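Local coordinates for T9SS C-terminal target domain-containing protein (Bacteroides cellulosilyticus, PDB 5JVK), which is a family 39 glycoside hydrolase from a gut symbiont and probably hydrolyses O-glycosidic bonds within glycan chains, at residues A354-R366 and A407-F420. Numbering follows the deposited sequence.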
loop_
_atom_site.group_PDB
_atom_site.type_symbol
_atom_site.label_atom_id
_atom_site.label_comp_id
_atom_site.label_asym_id
_atom_site.label_seq_id
_atom_site.Cartn_x
_atom_site.Cartn_y
_atom_site.Cartn_z
ATOM N N ALA A 354 9.804 -5.891 -1.541
ATOM C CA ALA A 354 8.883 -6.820 -0.893
ATOM C C ALA A 354 9.127 -6.886 0.611
ATOM O O ALA A 354 8.197 -6.732 1.403
ATOM C CB ALA A 354 9.014 -8.204 -1.510
ATOM N N ALA A 355 10.383 -7.102 0.992
ATOM C CA ALA A 355 10.777 -7.147 2.402
ATOM C C ALA A 355 10.364 -5.881 3.156
ATOM O O ALA A 355 9.812 -5.965 4.250
ATOM C CB ALA A 355 12.280 -7.368 2.525
ATOM N N TYR A 356 10.616 -4.719 2.556
ATOM C CA TYR A 356 10.323 -3.436 3.203
ATOM C C TYR A 356 8.830 -3.130 3.271
ATOM O O TYR A 356 8.391 -2.432 4.186
ATOM C CB TYR A 356 11.078 -2.285 2.523
ATOM C CG TYR A 356 12.603 -2.393 2.538
ATOM C CD1 TYR A 356 13.280 -3.276 3.398
ATOM C CD2 TYR A 356 13.374 -1.582 1.708
ATOM C CE1 TYR A 356 14.664 -3.355 3.401
ATOM C CE2 TYR A 356 14.762 -1.656 1.715
ATOM C CZ TYR A 356 15.399 -2.545 2.562
ATOM O OH TYR A 356 16.774 -2.628 2.575
ATOM N N LEU A 357 8.054 -3.650 2.318
ATOM C CA LEU A 357 6.593 -3.534 2.369
ATOM C C LEU A 357 6.037 -4.261 3.592
ATOM O O LEU A 357 5.279 -3.681 4.365
ATOM C CB LEU A 357 5.952 -4.087 1.093
ATOM C CG LEU A 357 4.436 -3.874 0.922
ATOM C CD1 LEU A 357 4.088 -3.710 -0.550
ATOM C CD2 LEU A 357 3.598 -4.995 1.531
ATOM N N ALA A 358 6.414 -5.526 3.756
ATOM C CA ALA A 358 5.969 -6.326 4.901
ATOM C C ALA A 358 6.410 -5.697 6.214
ATOM O O ALA A 358 5.622 -5.598 7.155
ATOM C CB ALA A 358 6.507 -7.744 4.801
ATOM N N ARG A 359 7.670 -5.270 6.259
ATOM C CA ARG A 359 8.243 -4.639 7.447
ATOM C C ARG A 359 7.579 -3.310 7.809
ATOM O O ARG A 359 7.407 -3.013 8.994
ATOM C CB ARG A 359 9.767 -4.490 7.297
ATOM C CG ARG A 359 10.480 -5.789 7.621
ATOM C CD ARG A 359 11.819 -5.987 6.936
ATOM N NE ARG A 359 12.836 -5.014 7.319
ATOM C CZ ARG A 359 14.129 -5.103 6.999
ATOM N NH1 ARG A 359 14.599 -6.132 6.291
ATOM N NH2 ARG A 359 14.970 -4.156 7.397
ATOM N N THR A 360 7.190 -2.531 6.798
ATOM C CA THR A 360 6.434 -1.289 7.020
ATOM C C THR A 360 5.129 -1.543 7.775
ATOM O O THR A 360 4.855 -0.885 8.779
ATOM C CB THR A 360 6.116 -0.562 5.691
ATOM O OG1 THR A 360 7.334 -0.113 5.096
ATOM C CG2 THR A 360 5.200 0.647 5.906
ATOM N N TYR A 361 4.334 -2.492 7.293
ATOM C CA TYR A 361 3.028 -2.770 7.901
ATOM C C TYR A 361 3.142 -3.488 9.248
ATOM O O TYR A 361 2.325 -3.256 10.143
ATOM C CB TYR A 361 2.123 -3.529 6.926
ATOM C CG TYR A 361 1.684 -2.668 5.762
ATOM C CD1 TYR A 361 0.848 -1.576 5.967
ATOM C CD2 TYR A 361 2.114 -2.930 4.461
ATOM C CE1 TYR A 361 0.443 -0.773 4.914
ATOM C CE2 TYR A 361 1.714 -2.131 3.396
ATOM C CZ TYR A 361 0.876 -1.052 3.631
ATOM O OH TYR A 361 0.467 -0.247 2.594
ATOM N N LEU A 362 4.161 -4.333 9.396
ATOM C CA LEU A 362 4.449 -4.976 10.679
ATOM C C LEU A 362 4.924 -3.966 11.723
ATOM O O LEU A 362 4.443 -3.983 12.858
ATOM C CB LEU A 362 5.473 -6.103 10.510
ATOM C CG LEU A 362 4.951 -7.324 9.745
ATOM C CD1 LEU A 362 6.100 -8.182 9.232
ATOM C CD2 LEU A 362 4.006 -8.155 10.600
ATOM N N LEU A 363 5.848 -3.085 11.343
ATOM C CA LEU A 363 6.296 -2.009 12.240
ATOM C C LEU A 363 5.209 -0.948 12.488
ATOM O O LEU A 363 5.119 -0.403 13.590
ATOM C CB LEU A 363 7.575 -1.349 11.717
ATOM C CG LEU A 363 8.840 -2.212 11.752
ATOM C CD1 LEU A 363 9.952 -1.565 10.937
ATOM C CD2 LEU A 363 9.313 -2.465 13.177
ATOM N N SER A 364 4.393 -0.657 11.475
ATOM C CA SER A 364 3.279 0.291 11.628
ATOM C C SER A 364 2.266 -0.185 12.677
ATOM O O SER A 364 1.871 0.584 13.552
ATOM C CB SER A 364 2.585 0.538 10.289
ATOM O OG SER A 364 1.425 1.336 10.445
ATOM N N ARG A 365 1.869 -1.454 12.592
ATOM C CA ARG A 365 0.975 -2.058 13.584
ATOM C C ARG A 365 1.626 -2.140 14.971
ATOM O O ARG A 365 0.952 -1.945 15.985
ATOM C CB ARG A 365 0.527 -3.453 13.124
ATOM C CG ARG A 365 -0.602 -4.086 13.936
ATOM C CD ARG A 365 -1.947 -3.411 13.709
ATOM N NE ARG A 365 -2.425 -3.567 12.335
ATOM C CZ ARG A 365 -2.981 -4.670 11.824
ATOM N NH1 ARG A 365 -3.141 -5.771 12.555
ATOM N NH2 ARG A 365 -3.377 -4.675 10.554
ATOM N N ARG A 366 2.928 -2.430 15.014
ATOM C CA ARG A 366 3.681 -2.469 16.279
ATOM C C ARG A 366 3.548 -1.158 17.047
ATOM O O ARG A 366 3.194 -1.160 18.225
ATOM C CB ARG A 366 5.156 -2.761 16.015
ATOM C CG ARG A 366 6.012 -2.928 17.262
ATOM C CD ARG A 366 7.478 -2.764 16.924
ATOM N NE ARG A 366 8.331 -2.878 18.102
ATOM C CZ ARG A 366 9.628 -2.565 18.145
ATOM N NH1 ARG A 366 10.266 -2.087 17.074
ATOM N NH2 ARG A 366 10.297 -2.725 19.283
ATOM N N ALA A 407 4.349 -10.451 -1.006
ATOM C CA ALA A 407 4.633 -10.014 0.366
ATOM C C ALA A 407 3.461 -9.272 1.007
ATOM O O ALA A 407 3.201 -9.449 2.193
ATOM C CB ALA A 407 5.884 -9.148 0.397
ATOM N N ALA A 408 2.763 -8.453 0.220
ATOM C CA ALA A 408 1.579 -7.721 0.687
ATOM C C ALA A 408 0.415 -8.650 1.048
ATOM O O ALA A 408 -0.210 -8.492 2.098
ATOM C CB ALA A 408 1.134 -6.711 -0.363
ATOM N N ALA A 409 0.126 -9.607 0.171
ATOM C CA ALA A 409 -0.947 -10.577 0.407
ATOM C C ALA A 409 -0.674 -11.434 1.642
ATOM O O ALA A 409 -1.575 -11.662 2.459
ATOM C CB ALA A 409 -1.143 -11.462 -0.815
ATOM N N VAL A 410 0.570 -11.888 1.781
ATOM C CA VAL A 410 0.954 -12.752 2.896
ATOM C C VAL A 410 0.936 -11.975 4.219
ATOM O O VAL A 410 0.352 -12.450 5.198
ATOM C CB VAL A 410 2.326 -13.428 2.655
ATOM C CG1 VAL A 410 2.788 -14.202 3.887
ATOM C CG2 VAL A 410 2.257 -14.357 1.447
ATOM N N VAL A 411 1.546 -10.787 4.246
ATOM C CA VAL A 411 1.579 -9.978 5.476
ATOM C C VAL A 411 0.176 -9.519 5.908
ATOM O O VAL A 411 -0.100 -9.420 7.103
ATOM C CB VAL A 411 2.573 -8.784 5.382
ATOM C CG1 VAL A 411 2.028 -7.647 4.526
ATOM C CG2 VAL A 411 2.940 -8.282 6.773
ATOM N N ALA A 412 -0.697 -9.252 4.935
ATOM C CA ALA A 412 -2.105 -8.956 5.203
ATOM C C ALA A 412 -2.833 -10.139 5.842
ATOM O O ALA A 412 -3.592 -9.954 6.795
ATOM C CB ALA A 412 -2.815 -8.550 3.921
ATOM N N SER A 413 -2.596 -11.344 5.315
ATOM C CA SER A 413 -3.247 -12.567 5.815
ATOM C C SER A 413 -2.863 -12.938 7.254
ATOM O O SER A 413 -3.648 -13.569 7.961
ATOM C CB SER A 413 -2.951 -13.757 4.893
ATOM O OG SER A 413 -1.632 -14.238 5.079
ATOM N N LEU A 414 -1.657 -12.553 7.667
ATOM C CA LEU A 414 -1.164 -12.820 9.022
ATOM C C LEU A 414 -1.527 -11.720 10.014
ATOM O O LEU A 414 -2.000 -12.023 11.105
ATOM C CB LEU A 414 0.351 -13.039 8.997
ATOM C CG LEU A 414 0.719 -14.458 8.531
ATOM C CD1 LEU A 414 1.841 -14.471 7.500
ATOM C CD2 LEU A 414 1.054 -15.327 9.732
ATOM N N LEU A 415 -1.294 -10.461 9.638
ATOM C CA LEU A 415 -1.612 -9.298 10.493
ATOM C C LEU A 415 -3.085 -9.223 10.875
ATOM O O LEU A 415 -3.415 -9.046 12.046
ATOM C CB LEU A 415 -1.234 -7.972 9.809
ATOM C CG LEU A 415 0.192 -7.444 9.981
ATOM C CD1 LEU A 415 0.459 -6.311 9.002
ATOM C CD2 LEU A 415 0.431 -6.981 11.413
ATOM N N LYS A 416 -3.951 -9.345 9.870
ATOM C CA LYS A 416 -5.392 -9.156 10.033
ATOM C C LYS A 416 -5.656 -7.839 10.793
ATOM O O LYS A 416 -5.181 -6.789 10.363
ATOM C CB LYS A 416 -6.026 -10.380 10.713
ATOM C CG LYS A 416 -5.831 -11.711 10.006
ATOM C CD LYS A 416 -6.619 -12.795 10.733
ATOM C CE LYS A 416 -6.534 -14.148 10.050
ATOM N NZ LYS A 416 -5.262 -14.849 10.368
ATOM N N ASN A 417 -6.375 -7.891 11.917
ATOM C CA ASN A 417 -6.542 -6.742 12.793
ATOM C C ASN A 417 -6.052 -7.054 14.204
ATOM O O ASN A 417 -6.572 -6.519 15.186
ATOM C CB ASN A 417 -8.006 -6.325 12.778
ATOM C CG ASN A 417 -8.396 -5.693 11.466
ATOM O OD1 ASN A 417 -9.122 -6.273 10.661
ATOM N ND2 ASN A 417 -7.881 -4.503 11.232
ATOM N N TYR A 418 -5.026 -7.901 14.291
ATOM C CA TYR A 418 -4.409 -8.249 15.568
ATOM C C TYR A 418 -3.609 -7.062 16.105
ATOM O O TYR A 418 -3.007 -6.316 15.334
ATOM C CB TYR A 418 -3.483 -9.464 15.415
ATOM C CG TYR A 418 -4.171 -10.771 15.062
ATOM C CD1 TYR A 418 -5.278 -11.222 15.784
ATOM C CD2 TYR A 418 -3.688 -11.580 14.029
ATOM C CE1 TYR A 418 -5.899 -12.426 15.472
ATOM C CE2 TYR A 418 -4.300 -12.786 13.712
ATOM C CZ TYR A 418 -5.404 -13.206 14.435
ATOM O OH TYR A 418 -6.018 -14.399 14.124
ATOM N N THR A 419 -3.611 -6.894 17.424
ATOM C CA THR A 419 -2.866 -5.820 18.072
ATOM C C THR A 419 -1.511 -6.327 18.573
ATOM O O THR A 419 -1.328 -7.523 18.825
ATOM C CB THR A 419 -3.663 -5.211 19.237
ATOM O OG1 THR A 419 -3.986 -6.229 20.190
ATOM C CG2 THR A 419 -4.947 -4.577 18.726
ATOM N N PHE A 420 -0.570 -5.397 18.715
ATOM C CA PHE A 420 0.796 -5.720 19.123
ATOM C C PHE A 420 0.849 -6.145 20.591
ATOM O O PHE A 420 0.256 -5.492 21.445
ATOM C CB PHE A 420 1.714 -4.519 18.877
ATOM C CG PHE A 420 3.101 -4.694 19.422
ATOM C CD1 PHE A 420 3.988 -5.582 18.823
ATOM C CD2 PHE A 420 3.518 -3.981 20.545
ATOM C CE1 PHE A 420 5.265 -5.752 19.331
ATOM C CE2 PHE A 420 4.793 -4.148 21.057
ATOM C CZ PHE A 420 5.667 -5.030 20.446
HETATM O O HOH W 1 -1.348 -2.783 17.574
#
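Arg365 reaches past Leu415 to the backbone carbonyls at and just beyond the C-terminal end of helix 403-415. Its NH1 donates to Tyr418 O at 2.8 Å, in the carbonyl plane on a lone pair and close to the guanidinium plane. Arg365 NH2 donates to Lys416 O, also at 2.8 Å but tilted from both planes, while NH1 adds weak bonds to Lys416 O and Leu415 O. The CG of Arg365 stands anti to its own backbone N (chi1 -169°), and bends at chi2 and chi3 fold the chain so that Leu415 CD2 lies over one guanidinium face, offset toward its rim. Asp105 forms a salt bridge with NH2, probably balancing the buried charge. A leucine here would remove the guanidinium, which would probably leave Asp105 without its cationic mate and the Lys416-Tyr418 turn less firmly fixed.

Phe420 packs beside Arg366, whose CG sits over the ring face in a CH-pi contact 3.7 Å from the centroid; the extended chain carries its guanidinium to a salt bridge with Asp426. A water links Arg365 O to Phe420 N.

Towards the N-terminal ends the interface is apolar. Leu415 CD1 touches Tyr361 CB, while its CD2 meets Leu362 CD2, and Val411 CG2 meets Leu362 CG at 3.7 Å. Alanines allow close approach: Ala354 CB faces Ala407 CB at 3.8 Å, and Leu357 CD2 rests on Ala408. The helical segments run in the same direction, their axes 9.0 Å apart at closest approach and crossing at -24°.

Trp375 of barrel strand 373-375 packs against Leu357 and Tyr361, whereas Tyr495 touches Leu362 and Val411 from the C-terminal sheet. Two neighbouring helices on the outside of a (beta/alpha)8 barrel, the catalytic fold of GH39 enzymes, are joined where the chain passes into the accessory beta domain.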